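Local coordinates for protein Non-sulfated chondroitin lyase E66 (Autographa californica nucleopolyhedrovirus, PDB 3VSN) that cleaves non-sulfated chondroitin as a viral envelope lyase and is essential for oral infectivity, possibly by digesting the chondroitin sulfate barrier of the midgut peritrophic matrix, at residues P198-Q203 with T266-D271; E35-N40 with T261-T266; D573-V578 with F621-E626. One frame throughout, in Å; residues are numbered along the deposited sequence.

Interaction 1 of 3, residues P198-Q203 with T266-D271; sequences PYTYSQ and TYYFGD
Thr-200 and Tyr-268 make the main apolar contact, a CH-pi interaction in which the methyl CG2 of Thr-200 sits 3.4 Å from the centroid of the Tyr-268 ring and only 5° off the ring normal. The threonine enters from the opposite direction to the tyrosine, and its CB follows the methyl over the same ring, 3.6 Å from Tyr-268 CE2. With CG2 anti to the backbone N, the methyl points at the ring while OG1 stays beside that N and hydrogen-bonds to Gly-196 O, one turn back. Phe-269 is met differently: Thr-200 OG1 lies near the plane of that ring, at its edge, 4.0 Å from Phe-269 CZ, and one face of the same ring is covered by CB of Tyr-268.

The contact joins two helices of the alpha/alpha toroid, 189-205 and 262-269, the latter near its C-terminal end, where Gly-270 leaves helical geometry with positive phi. Leu-210 and Ile-219 also pack on this buried threonine.

The hydroxyl of Tyr-268 makes looser contacts across the segments. It comes within 3.7 Å of Tyr-201 N and 3.9 Å of Tyr-201 CB, but its hydrogen bond is with Val-197 O, one turn earlier on helix 189-205. The ring of Tyr-201 leads away from the contact, and its own hydroxyl bonds to Glu-35.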
loop_
_atom_site.group_PDB
_atom_site.type_symbol
_atom_site.label_atom_id
_atom_site.label_comp_id
_atom_site.label_asym_id
_atom_site.label_seq_id
_atom_site.Cartn_x
_atom_site.Cartn_y
_atom_site.Cartn_z
ATOM N N PRO A 198 21.387 -9.197 12.716
ATOM C CA PRO A 198 22.206 -9.367 13.922
ATOM C C PRO A 198 23.164 -10.556 13.841
ATOM O O PRO A 198 24.235 -10.512 14.454
ATOM C CB PRO A 198 21.172 -9.577 15.036
ATOM C CG PRO A 198 19.932 -10.022 14.339
ATOM C CD PRO A 198 19.948 -9.306 13.023
ATOM N N TYR A 199 22.798 -11.602 13.098
ATOM C CA TYR A 199 23.724 -12.722 12.913
ATOM C C TYR A 199 25.020 -12.273 12.236
ATOM O O TYR A 199 26.111 -12.587 12.722
ATOM C CB TYR A 199 23.112 -13.901 12.145
ATOM C CG TYR A 199 24.153 -14.966 11.846
ATOM C CD1 TYR A 199 24.552 -15.871 12.830
ATOM C CD2 TYR A 199 24.771 -15.037 10.595
ATOM C CE1 TYR A 199 25.522 -16.828 12.572
ATOM C CE2 TYR A 199 25.738 -15.994 10.326
ATOM C CZ TYR A 199 26.105 -16.888 11.318
ATOM O OH TYR A 199 27.062 -17.837 11.061
ATOM N N THR A 200 24.896 -11.557 11.118
ATOM C CA THR A 200 26.066 -11.045 10.403
ATOM C C THR A 200 26.947 -10.196 11.322
ATOM O O THR A 200 28.173 -10.354 11.332
ATOM C CB THR A 200 25.666 -10.240 9.151
ATOM O OG1 THR A 200 24.988 -11.101 8.233
ATOM C CG2 THR A 200 26.891 -9.656 8.456
ATOM N N TYR A 201 26.318 -9.311 12.094
ATOM C CA TYR A 201 27.044 -8.498 13.063
ATOM C C TYR A 201 27.768 -9.352 14.113
ATOM O O TYR A 201 28.919 -9.068 14.452
ATOM C CB TYR A 201 26.129 -7.463 13.730
ATOM C CG TYR A 201 26.849 -6.607 14.755
ATOM C CD1 TYR A 201 27.921 -5.791 14.384
ATOM C CD2 TYR A 201 26.469 -6.627 16.096
ATOM C CE1 TYR A 201 28.587 -5.015 15.323
ATOM C CE2 TYR A 201 27.127 -5.856 17.039
ATOM C CZ TYR A 201 28.185 -5.059 16.651
ATOM O OH TYR A 201 28.824 -4.295 17.596
ATOM N N SER A 202 27.108 -10.399 14.608
ATOM C CA SER A 202 27.735 -11.294 15.589
ATOM C C SER A 202 28.986 -11.968 15.020
ATOM O O SER A 202 29.980 -12.135 15.728
ATOM C CB SER A 202 26.746 -12.330 16.143
ATOM O OG SER A 202 26.438 -13.337 15.194
ATOM N N GLN A 203 28.936 -12.333 13.739
ATOM C CA GLN A 203 30.098 -12.906 13.053
ATOM C C GLN A 203 31.229 -11.893 12.860
ATOM O O GLN A 203 32.410 -12.246 12.952
ATOM C CB GLN A 203 29.693 -13.531 11.717
ATOM C CG GLN A 203 28.974 -14.865 11.837
ATOM C CD GLN A 203 29.892 -16.002 12.257
ATOM O OE1 GLN A 203 30.171 -16.189 13.442
ATOM N NE2 GLN A 203 30.353 -16.776 11.283
ATOM N N THR A 266 22.362 -4.470 1.816
ATOM C CA THR A 266 23.035 -3.679 0.789
ATOM C C THR A 266 24.391 -3.171 1.298
ATOM O O THR A 266 25.381 -3.194 0.560
ATOM C CB THR A 266 22.133 -2.530 0.284
ATOM O OG1 THR A 266 20.991 -3.092 -0.375
ATOM C CG2 THR A 266 22.873 -1.632 -0.705
ATOM N N TYR A 267 24.437 -2.737 2.558
ATOM C CA TYR A 267 25.701 -2.334 3.173
ATOM C C TYR A 267 26.656 -3.523 3.295
ATOM O O TYR A 267 27.819 -3.428 2.895
ATOM C CB TYR A 267 25.496 -1.684 4.549
ATOM C CG TYR A 267 26.806 -1.219 5.155
ATOM C CD1 TYR A 267 27.649 -2.115 5.817
ATOM C CD2 TYR A 267 27.223 0.104 5.034
ATOM C CE1 TYR A 267 28.862 -1.705 6.344
ATOM C CE2 TYR A 267 28.434 0.523 5.565
ATOM C CZ TYR A 267 29.246 -0.386 6.219
ATOM O OH TYR A 267 30.446 0.017 6.752
ATOM N N TYR A 268 26.156 -4.625 3.853
ATOM C CA TYR A 268 26.939 -5.841 4.080
ATOM C C TYR A 268 27.508 -6.454 2.799
ATOM O O TYR A 268 28.704 -6.760 2.728
ATOM C CB TYR A 268 26.077 -6.922 4.737
ATOM C CG TYR A 268 25.729 -6.770 6.206
ATOM C CD1 TYR A 268 26.613 -6.188 7.119
ATOM C CD2 TYR A 268 24.526 -7.278 6.690
ATOM C CE1 TYR A 268 26.284 -6.086 8.467
ATOM C CE2 TYR A 268 24.188 -7.179 8.029
ATOM C CZ TYR A 268 25.067 -6.584 8.913
ATOM O OH TYR A 268 24.717 -6.504 10.242
ATOM N N PHE A 269 26.645 -6.650 1.802
ATOM C CA PHE A 269 26.979 -7.507 0.664
ATOM C C PHE A 269 26.929 -6.838 -0.716
ATOM O O PHE A 269 27.141 -7.497 -1.734
ATOM C CB PHE A 269 26.140 -8.795 0.700
ATOM C CG PHE A 269 26.184 -9.512 2.027
ATOM C CD1 PHE A 269 27.396 -9.957 2.557
ATOM C CD2 PHE A 269 25.017 -9.742 2.749
ATOM C CE1 PHE A 269 27.441 -10.608 3.779
ATOM C CE2 PHE A 269 25.056 -10.399 3.971
ATOM C CZ PHE A 269 26.272 -10.830 4.488
ATOM N N GLY A 270 26.660 -5.534 -0.745
ATOM C CA GLY A 270 26.800 -4.747 -1.972
ATOM C C GLY A 270 25.510 -4.415 -2.697
ATOM O O GLY A 270 24.443 -4.947 -2.381
ATOM N N ASP A 271 25.630 -3.545 -3.697
ATOM C CA ASP A 271 24.493 -3.012 -4.447
ATOM C C ASP A 271 23.833 -4.002 -5.411
ATOM O O ASP A 271 22.854 -3.650 -6.069
ATOM C CB ASP A 271 24.919 -1.759 -5.230
ATOM C CG ASP A 271 25.347 -0.615 -4.328
ATOM O OD1 ASP A 271 24.673 -0.360 -3.308
ATOM O OD2 ASP A 271 26.363 0.040 -4.648
#

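Interaction 2 of 3, residues E35-N40 with T261-T266; sequences ERWFKN and TFAYYT
An aromatic cluster of Trp-37, Phe-38 and Tyr-264 joins helix 29-48 to helix 262-269 within the alpha/alpha toroid. Locally the two helices run nearly antiparallel, at 156°, and their axes come no nearer than 12.1 Å, a separation spanned by large rings.

Trp-37 and Tyr-264 form a T-shaped (edge-to-face) pair. The six-membered ring of Trp-37 directs its edge at one face of Tyr-264, with the planes at 86° and the centroids 5.3 Å apart. The leading atoms are CZ3 and CH2: Trp-37 CZ3 is 3.6 Å from Tyr-264 CD1, while CH2 lies over the tyrosine face, displaced toward the rim. Trp-37 CG is anti to the backbone N (chi1 172°), which carries the indole across to the other helix. The far end of the indole also reaches Ala-263, with Trp-37 CZ2 3.6 Å from the carbonyl O of Ala-263 and 4.3 Å from its methyl CB.

Phe-38 meets the same tyrosine rim to rim. Its CD2 approaches in the plane of the Tyr-264 ring, 3.6 Å from Tyr-264 CE1, and the two rings are inclined to each other, neither covering the other. Tyr-264 is thus engaged both over a face and along an edge.

The phenol end brings polar bonds to a largely aromatic contact. Tyr-264 OH hydrogen-bonds to Ser-45, further along helix 29-48, and lies 3.0 Å from a water that donates to Phe-38 O at 2.8 Å. Direct and water-mediated bonds therefore both tie this hydroxyl to the facing helix. Near-antiparallel helix pairs of this kind build an alpha/alpha toroid, consistent with the N-terminal helical domain of polysaccharide lyase family 8.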
loop_
_atom_site.group_PDB
_atom_site.type_symbol
_atom_site.label_atom_id
_atom_site.label_comp_id
_atom_site.label_asym_id
_atom_site.label_seq_id
_atom_site.Cartn_x
_atom_site.Cartn_y
_atom_site.Cartn_z
ATOM N N GLU A 35 29.815 -0.189 12.454
ATOM C CA GLU A 35 29.270 0.386 13.681
ATOM C C GLU A 35 29.023 1.887 13.541
ATOM O O GLU A 35 28.027 2.400 14.051
ATOM C CB GLU A 35 30.162 0.069 14.885
ATOM C CG GLU A 35 30.058 -1.384 15.333
ATOM C CD GLU A 35 30.960 -1.725 16.506
ATOM O OE1 GLU A 35 31.663 -0.822 17.012
ATOM O OE2 GLU A 35 30.964 -2.907 16.920
ATOM N N ARG A 36 29.911 2.574 12.823
ATOM C CA ARG A 36 29.744 3.999 12.525
ATOM C C ARG A 36 28.515 4.247 11.642
ATOM O O ARG A 36 27.703 5.134 11.923
ATOM C CB ARG A 36 31.005 4.559 11.850
ATOM C CG ARG A 36 30.992 6.071 11.664
ATOM C CD ARG A 36 32.349 6.606 11.220
ATOM N NE ARG A 36 33.369 6.438 12.257
ATOM C CZ ARG A 36 34.370 5.561 12.197
ATOM N NH1 ARG A 36 34.512 4.766 11.142
ATOM N NH2 ARG A 36 35.233 5.485 13.199
ATOM N N TRP A 37 28.395 3.455 10.579
ATOM C CA TRP A 37 27.263 3.540 9.660
ATOM C C TRP A 37 25.963 3.255 10.374
ATOM O O TRP A 37 24.965 3.949 10.155
ATOM C CB TRP A 37 27.486 2.605 8.478
ATOM C CG TRP A 37 26.308 2.459 7.544
ATOM C CD1 TRP A 37 26.031 3.200 6.395
ATOM C CD2 TRP A 37 25.216 1.482 7.641
ATOM N NE1 TRP A 37 24.869 2.764 5.802
ATOM C CE2 TRP A 37 24.330 1.739 6.497
ATOM C CE3 TRP A 37 24.891 0.462 8.531
ATOM C CZ2 TRP A 37 23.180 0.996 6.279
ATOM C CZ3 TRP A 37 23.726 -0.282 8.298
ATOM C CH2 TRP A 37 22.894 -0.020 7.197
ATOM N N PHE A 38 25.975 2.254 11.256
ATOM C CA PHE A 38 24.795 1.869 12.039
ATOM C C PHE A 38 24.298 3.032 12.900
ATOM O O PHE A 38 23.106 3.356 12.893
ATOM C CB PHE A 38 25.109 0.640 12.910
ATOM C CG PHE A 38 23.930 0.112 13.686
ATOM C CD1 PHE A 38 23.540 0.706 14.884
ATOM C CD2 PHE A 38 23.222 -0.998 13.230
ATOM C CE1 PHE A 38 22.461 0.215 15.605
ATOM C CE2 PHE A 38 22.140 -1.491 13.947
ATOM C CZ PHE A 38 21.760 -0.884 15.135
ATOM N N LYS A 39 25.218 3.656 13.633
ATOM C CA LYS A 39 24.890 4.789 14.494
ATOM C C LYS A 39 24.456 6.017 13.698
ATOM O O LYS A 39 23.539 6.729 14.111
ATOM C CB LYS A 39 26.072 5.132 15.398
ATOM C CG LYS A 39 26.364 4.060 16.443
ATOM C CD LYS A 39 27.750 4.236 17.043
ATOM C CE LYS A 39 27.812 5.441 17.963
ATOM N NZ LYS A 39 29.223 5.721 18.359
ATOM N N ASN A 40 25.114 6.255 12.564
ATOM C CA ASN A 40 24.751 7.356 11.667
ATOM C C ASN A 40 23.324 7.240 11.137
ATOM O O ASN A 40 22.627 8.243 10.977
ATOM C CB ASN A 40 25.724 7.444 10.487
ATOM C CG ASN A 40 27.054 8.082 10.859
ATOM O OD1 ASN A 40 27.214 8.632 11.944
ATOM N ND2 ASN A 40 28.015 8.008 9.949
ATOM N N THR A 261 15.398 -3.954 6.857
ATOM C CA THR A 261 16.583 -4.816 6.773
ATOM C C THR A 261 17.365 -4.628 5.470
ATOM O O THR A 261 18.562 -4.917 5.421
ATOM C CB THR A 261 16.247 -6.319 6.914
ATOM O OG1 THR A 261 15.558 -6.779 5.743
ATOM C CG2 THR A 261 15.406 -6.594 8.159
ATOM N N PHE A 262 16.693 -4.147 4.421
ATOM C CA PHE A 262 17.302 -4.097 3.090
ATOM C C PHE A 262 18.571 -3.251 3.051
ATOM O O PHE A 262 19.558 -3.647 2.430
ATOM C CB PHE A 262 16.310 -3.625 2.014
ATOM C CG PHE A 262 15.088 -4.501 1.868
ATOM C CD1 PHE A 262 15.092 -5.832 2.283
ATOM C CD2 PHE A 262 13.934 -3.992 1.279
ATOM C CE1 PHE A 262 13.963 -6.624 2.142
ATOM C CE2 PHE A 262 12.805 -4.783 1.129
ATOM C CZ PHE A 262 12.818 -6.099 1.561
ATOM N N ALA A 263 18.540 -2.102 3.728
ATOM C CA ALA A 263 19.698 -1.205 3.817
ATOM C C ALA A 263 20.920 -1.888 4.442
ATOM O O ALA A 263 22.058 -1.600 4.061
ATOM C CB ALA A 263 19.341 0.056 4.591
ATOM N N TYR A 264 20.678 -2.785 5.398
ATOM C CA TYR A 264 21.752 -3.539 6.056
ATOM C C TYR A 264 22.419 -4.517 5.090
ATOM O O TYR A 264 23.647 -4.541 4.978
ATOM C CB TYR A 264 21.226 -4.280 7.291
ATOM C CG TYR A 264 20.766 -3.359 8.395
ATOM C CD1 TYR A 264 21.639 -2.963 9.406
ATOM C CD2 TYR A 264 19.458 -2.873 8.424
ATOM C CE1 TYR A 264 21.221 -2.115 10.421
ATOM C CE2 TYR A 264 19.032 -2.022 9.433
ATOM C CZ TYR A 264 19.917 -1.646 10.426
ATOM O OH TYR A 264 19.497 -0.801 11.429
ATOM N N TYR A 265 21.608 -5.308 4.391
ATOM C CA TYR A 265 22.121 -6.278 3.419
ATOM C C TYR A 265 22.861 -5.624 2.256
ATOM O O TYR A 265 23.869 -6.154 1.776
ATOM C CB TYR A 265 21.004 -7.195 2.916
ATOM C CG TYR A 265 20.489 -8.134 3.980
ATOM C CD1 TYR A 265 21.317 -9.115 4.534
ATOM C CD2 TYR A 265 19.178 -8.041 4.445
ATOM C CE1 TYR A 265 20.852 -9.973 5.519
ATOM C CE2 TYR A 265 18.702 -8.897 5.426
ATOM C CZ TYR A 265 19.545 -9.860 5.958
ATOM O OH TYR A 265 19.076 -10.709 6.933
ATOM N N THR A 266 22.362 -4.470 1.816
ATOM C CA THR A 266 23.035 -3.679 0.789
ATOM C C THR A 266 24.391 -3.171 1.298
ATOM O O THR A 266 25.381 -3.194 0.560
ATOM C CB THR A 266 22.133 -2.530 0.284
ATOM O OG1 THR A 266 20.991 -3.092 -0.375
ATOM C CG2 THR A 266 22.873 -1.632 -0.705
HETATM O O HOH W 1 21.076 1.690 11.796
#

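Interaction 3 of 3, residues D573-V578 with F621-E626; sequences DENIYV and FTSIGE
Asn-575 and Tyr-577 each carry CG anti to the backbone N (chi1 -161° and 164°), and from successive same-side positions of strand 575-579 both side chains extend to the C-terminal end of helix 614-623. There the amide of Asn-575 meets the hydroxyl of Ser-623, and the ring of Tyr-577 lies against Ile-624.

The polar link is a nearly straight hydrogen bond from Asn-575 ND2 to Ser-623 OG, 2.9 Å long with an N-H...O angle of 177°. The serine oxygen lies in the amide plane. A water bridges the same two side chains, donating to Asn-575 OD1 at 2.8 Å and hydrogen-bonded to Ser-623 OG at 2.7 Å. With a further bond from ND2 to Val-570 O, the amide is held at both its nitrogen and its oxygen, which fixes its rotation, while Asn-619 O holds the serine hydroxyl.

Beyond the amide, packing takes over. Ile-624 presents its backbone carbon to the tyrosine: CA stands 3.8 Å from the centroid of the Tyr-577 ring, over the ring centre, in a CH-pi contact. The branch CG2 lies on the same face, toward the CD1 rim, 3.6 Å from Tyr-577 CD1. Ser-623 O comes obliquely to the ring, 3.6 Å from Tyr-577 CD2.

Thus the tyrosine packs on the turn where the helix stops. That turn is a Schellman motif, with Glu-626 N bonded to Phe-621 O, Gly-625 N to Thr-622 O, and Gly-625 as the C-prime residue with positive phi, here laid against an antiparallel beta-sheet.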
loop_
_atom_site.group_PDB
_atom_site.type_symbol
_atom_site.label_atom_id
_atom_site.label_comp_id
_atom_site.label_asym_id
_atom_site.label_seq_id
_atom_site.Cartn_x
_atom_site.Cartn_y
_atom_site.Cartn_z
ATOM N N ASP A 573 -22.651 4.579 -27.678
ATOM C CA ASP A 573 -22.560 4.000 -26.345
ATOM C C ASP A 573 -21.102 3.755 -25.978
ATOM O O ASP A 573 -20.324 3.261 -26.800
ATOM C CB ASP A 573 -23.322 2.670 -26.281
ATOM C CG ASP A 573 -24.823 2.838 -26.447
ATOM O OD1 ASP A 573 -25.297 3.983 -26.630
ATOM O OD2 ASP A 573 -25.534 1.810 -26.391
ATOM N N GLU A 574 -20.753 4.115 -24.743
ATOM C CA GLU A 574 -19.429 3.859 -24.150
ATOM C C GLU A 574 -18.301 4.778 -24.625
ATOM O O GLU A 574 -17.179 4.675 -24.136
ATOM C CB GLU A 574 -19.003 2.388 -24.309
ATOM C CG GLU A 574 -20.013 1.374 -23.796
ATOM C CD GLU A 574 -19.407 -0.005 -23.612
ATOM O OE1 GLU A 574 -19.735 -0.899 -24.421
ATOM O OE2 GLU A 574 -18.601 -0.195 -22.670
ATOM N N ASN A 575 -18.597 5.676 -25.562
ATOM C CA ASN A 575 -17.595 6.606 -26.074
ATOM C C ASN A 575 -17.605 7.887 -25.236
ATOM O O ASN A 575 -18.320 8.842 -25.555
ATOM C CB ASN A 575 -17.853 6.888 -27.564
ATOM C CG ASN A 575 -16.639 7.462 -28.281
ATOM O OD1 ASN A 575 -15.495 7.083 -28.013
ATOM N ND2 ASN A 575 -16.889 8.364 -29.217
ATOM N N ILE A 576 -16.822 7.887 -24.152
ATOM C CA ILE A 576 -16.838 8.977 -23.166
ATOM C C ILE A 576 -15.611 9.881 -23.259
ATOM O O ILE A 576 -14.490 9.461 -22.962
ATOM C CB ILE A 576 -16.959 8.445 -21.713
ATOM C CG1 ILE A 576 -18.127 7.450 -21.575
ATOM C CG2 ILE A 576 -17.077 9.598 -20.716
ATOM C CD1 ILE A 576 -19.487 7.999 -21.955
ATOM N N TYR A 577 -15.851 11.132 -23.643
ATOM C CA TYR A 577 -14.802 12.138 -23.784
ATOM C C TYR A 577 -14.810 13.083 -22.582
ATOM O O TYR A 577 -15.839 13.694 -22.276
ATOM C CB TYR A 577 -15.007 12.894 -25.115
ATOM C CG TYR A 577 -14.267 14.214 -25.299
ATOM C CD1 TYR A 577 -12.958 14.394 -24.835
ATOM C CD2 TYR A 577 -14.872 15.270 -25.979
ATOM C CE1 TYR A 577 -12.290 15.599 -25.018
ATOM C CE2 TYR A 577 -14.208 16.474 -26.174
ATOM C CZ TYR A 577 -12.922 16.635 -25.689
ATOM O OH TYR A 577 -12.265 17.828 -25.883
ATOM N N VAL A 578 -13.669 13.185 -21.900
ATOM C CA VAL A 578 -13.513 14.116 -20.787
ATOM C C VAL A 578 -12.521 15.212 -21.166
ATOM O O VAL A 578 -11.376 14.933 -21.517
ATOM C CB VAL A 578 -13.051 13.416 -19.484
ATOM C CG1 VAL A 578 -12.964 14.415 -18.334
ATOM C CG2 VAL A 578 -13.995 12.279 -19.121
ATOM N N PHE A 621 -8.962 10.296 -31.761
ATOM C CA PHE A 621 -8.635 11.702 -32.004
ATOM C C PHE A 621 -9.852 12.478 -32.516
ATOM O O PHE A 621 -10.070 13.626 -32.128
ATOM C CB PHE A 621 -7.453 11.837 -32.976
ATOM C CG PHE A 621 -6.116 11.434 -32.393
ATOM C CD1 PHE A 621 -5.932 11.292 -31.016
ATOM C CD2 PHE A 621 -5.021 11.232 -33.231
ATOM C CE1 PHE A 621 -4.696 10.932 -30.493
ATOM C CE2 PHE A 621 -3.781 10.880 -32.712
ATOM C CZ PHE A 621 -3.621 10.726 -31.343
ATOM N N THR A 622 -10.641 11.840 -33.380
ATOM C CA THR A 622 -11.906 12.405 -33.864
ATOM C C THR A 622 -12.887 12.646 -32.702
ATOM O O THR A 622 -13.499 13.715 -32.605
ATOM C CB THR A 622 -12.539 11.496 -34.947
ATOM O OG1 THR A 622 -11.617 11.333 -36.037
ATOM C CG2 THR A 622 -13.850 12.080 -35.478
ATOM N N SER A 623 -13.009 11.665 -31.811
ATOM C CA SER A 623 -13.908 11.775 -30.655
ATOM C C SER A 623 -13.561 12.922 -29.702
ATOM O O SER A 623 -14.458 13.555 -29.145
ATOM C CB SER A 623 -13.971 10.451 -29.896
ATOM O OG SER A 623 -14.649 9.474 -30.671
ATOM N N ILE A 624 -12.271 13.198 -29.523
ATOM C CA ILE A 624 -11.846 14.301 -28.647
ATOM C C ILE A 624 -11.763 15.645 -29.387
ATOM O O ILE A 624 -11.259 16.629 -28.846
ATOM C CB ILE A 624 -10.524 13.987 -27.894
ATOM C CG1 ILE A 624 -9.343 13.892 -28.870
ATOM C CG2 ILE A 624 -10.674 12.721 -27.056
ATOM C CD1 ILE A 624 -7.988 14.115 -28.226
ATOM N N GLY A 625 -12.255 15.678 -30.622
ATOM C CA GLY A 625 -12.390 16.927 -31.375
ATOM C C GLY A 625 -11.150 17.354 -32.133
ATOM O O GLY A 625 -11.018 18.519 -32.510
ATOM N N GLU A 626 -10.238 16.414 -32.363
ATOM C CA GLU A 626 -8.995 16.719 -33.074
ATOM C C GLU A 626 -8.745 15.712 -34.212
ATOM O O GLU A 626 -7.761 14.968 -34.190
ATOM C CB GLU A 626 -7.823 16.801 -32.084
ATOM C CG GLU A 626 -8.087 17.763 -30.926
ATOM C CD GLU A 626 -6.888 17.991 -30.025
ATOM O OE1 GLU A 626 -5.768 18.146 -30.550
ATOM O OE2 GLU A 626 -7.074 18.039 -28.787
HETATM O O HOH W 2 -13.883 6.961 -30.266
#

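Interactions 1 and 2 are neighbours in the alpha/alpha toroid, with centres 8 Å apart. They share helix 262-269 and Thr-266, so that this helix packs against helix 189-205 through one set of side chains and helix 29-48 through another. Tyr-201 OH and Glu-35 OE2, 2.6 Å apart in a probable hydrogen bond, join helices 189-205 and 29-48, and the rings of Tyr-267 and Trp-37 pack together. Their segments alternate along the chain, and helix 262-269 returns to pack on two earlier helices. Interaction 3 follows both in sequence and belongs to the C-terminal beta-rich part, its centre 56 Å from interaction 1 and 53 Å from interaction 2, on the opposite side of the chain's centre.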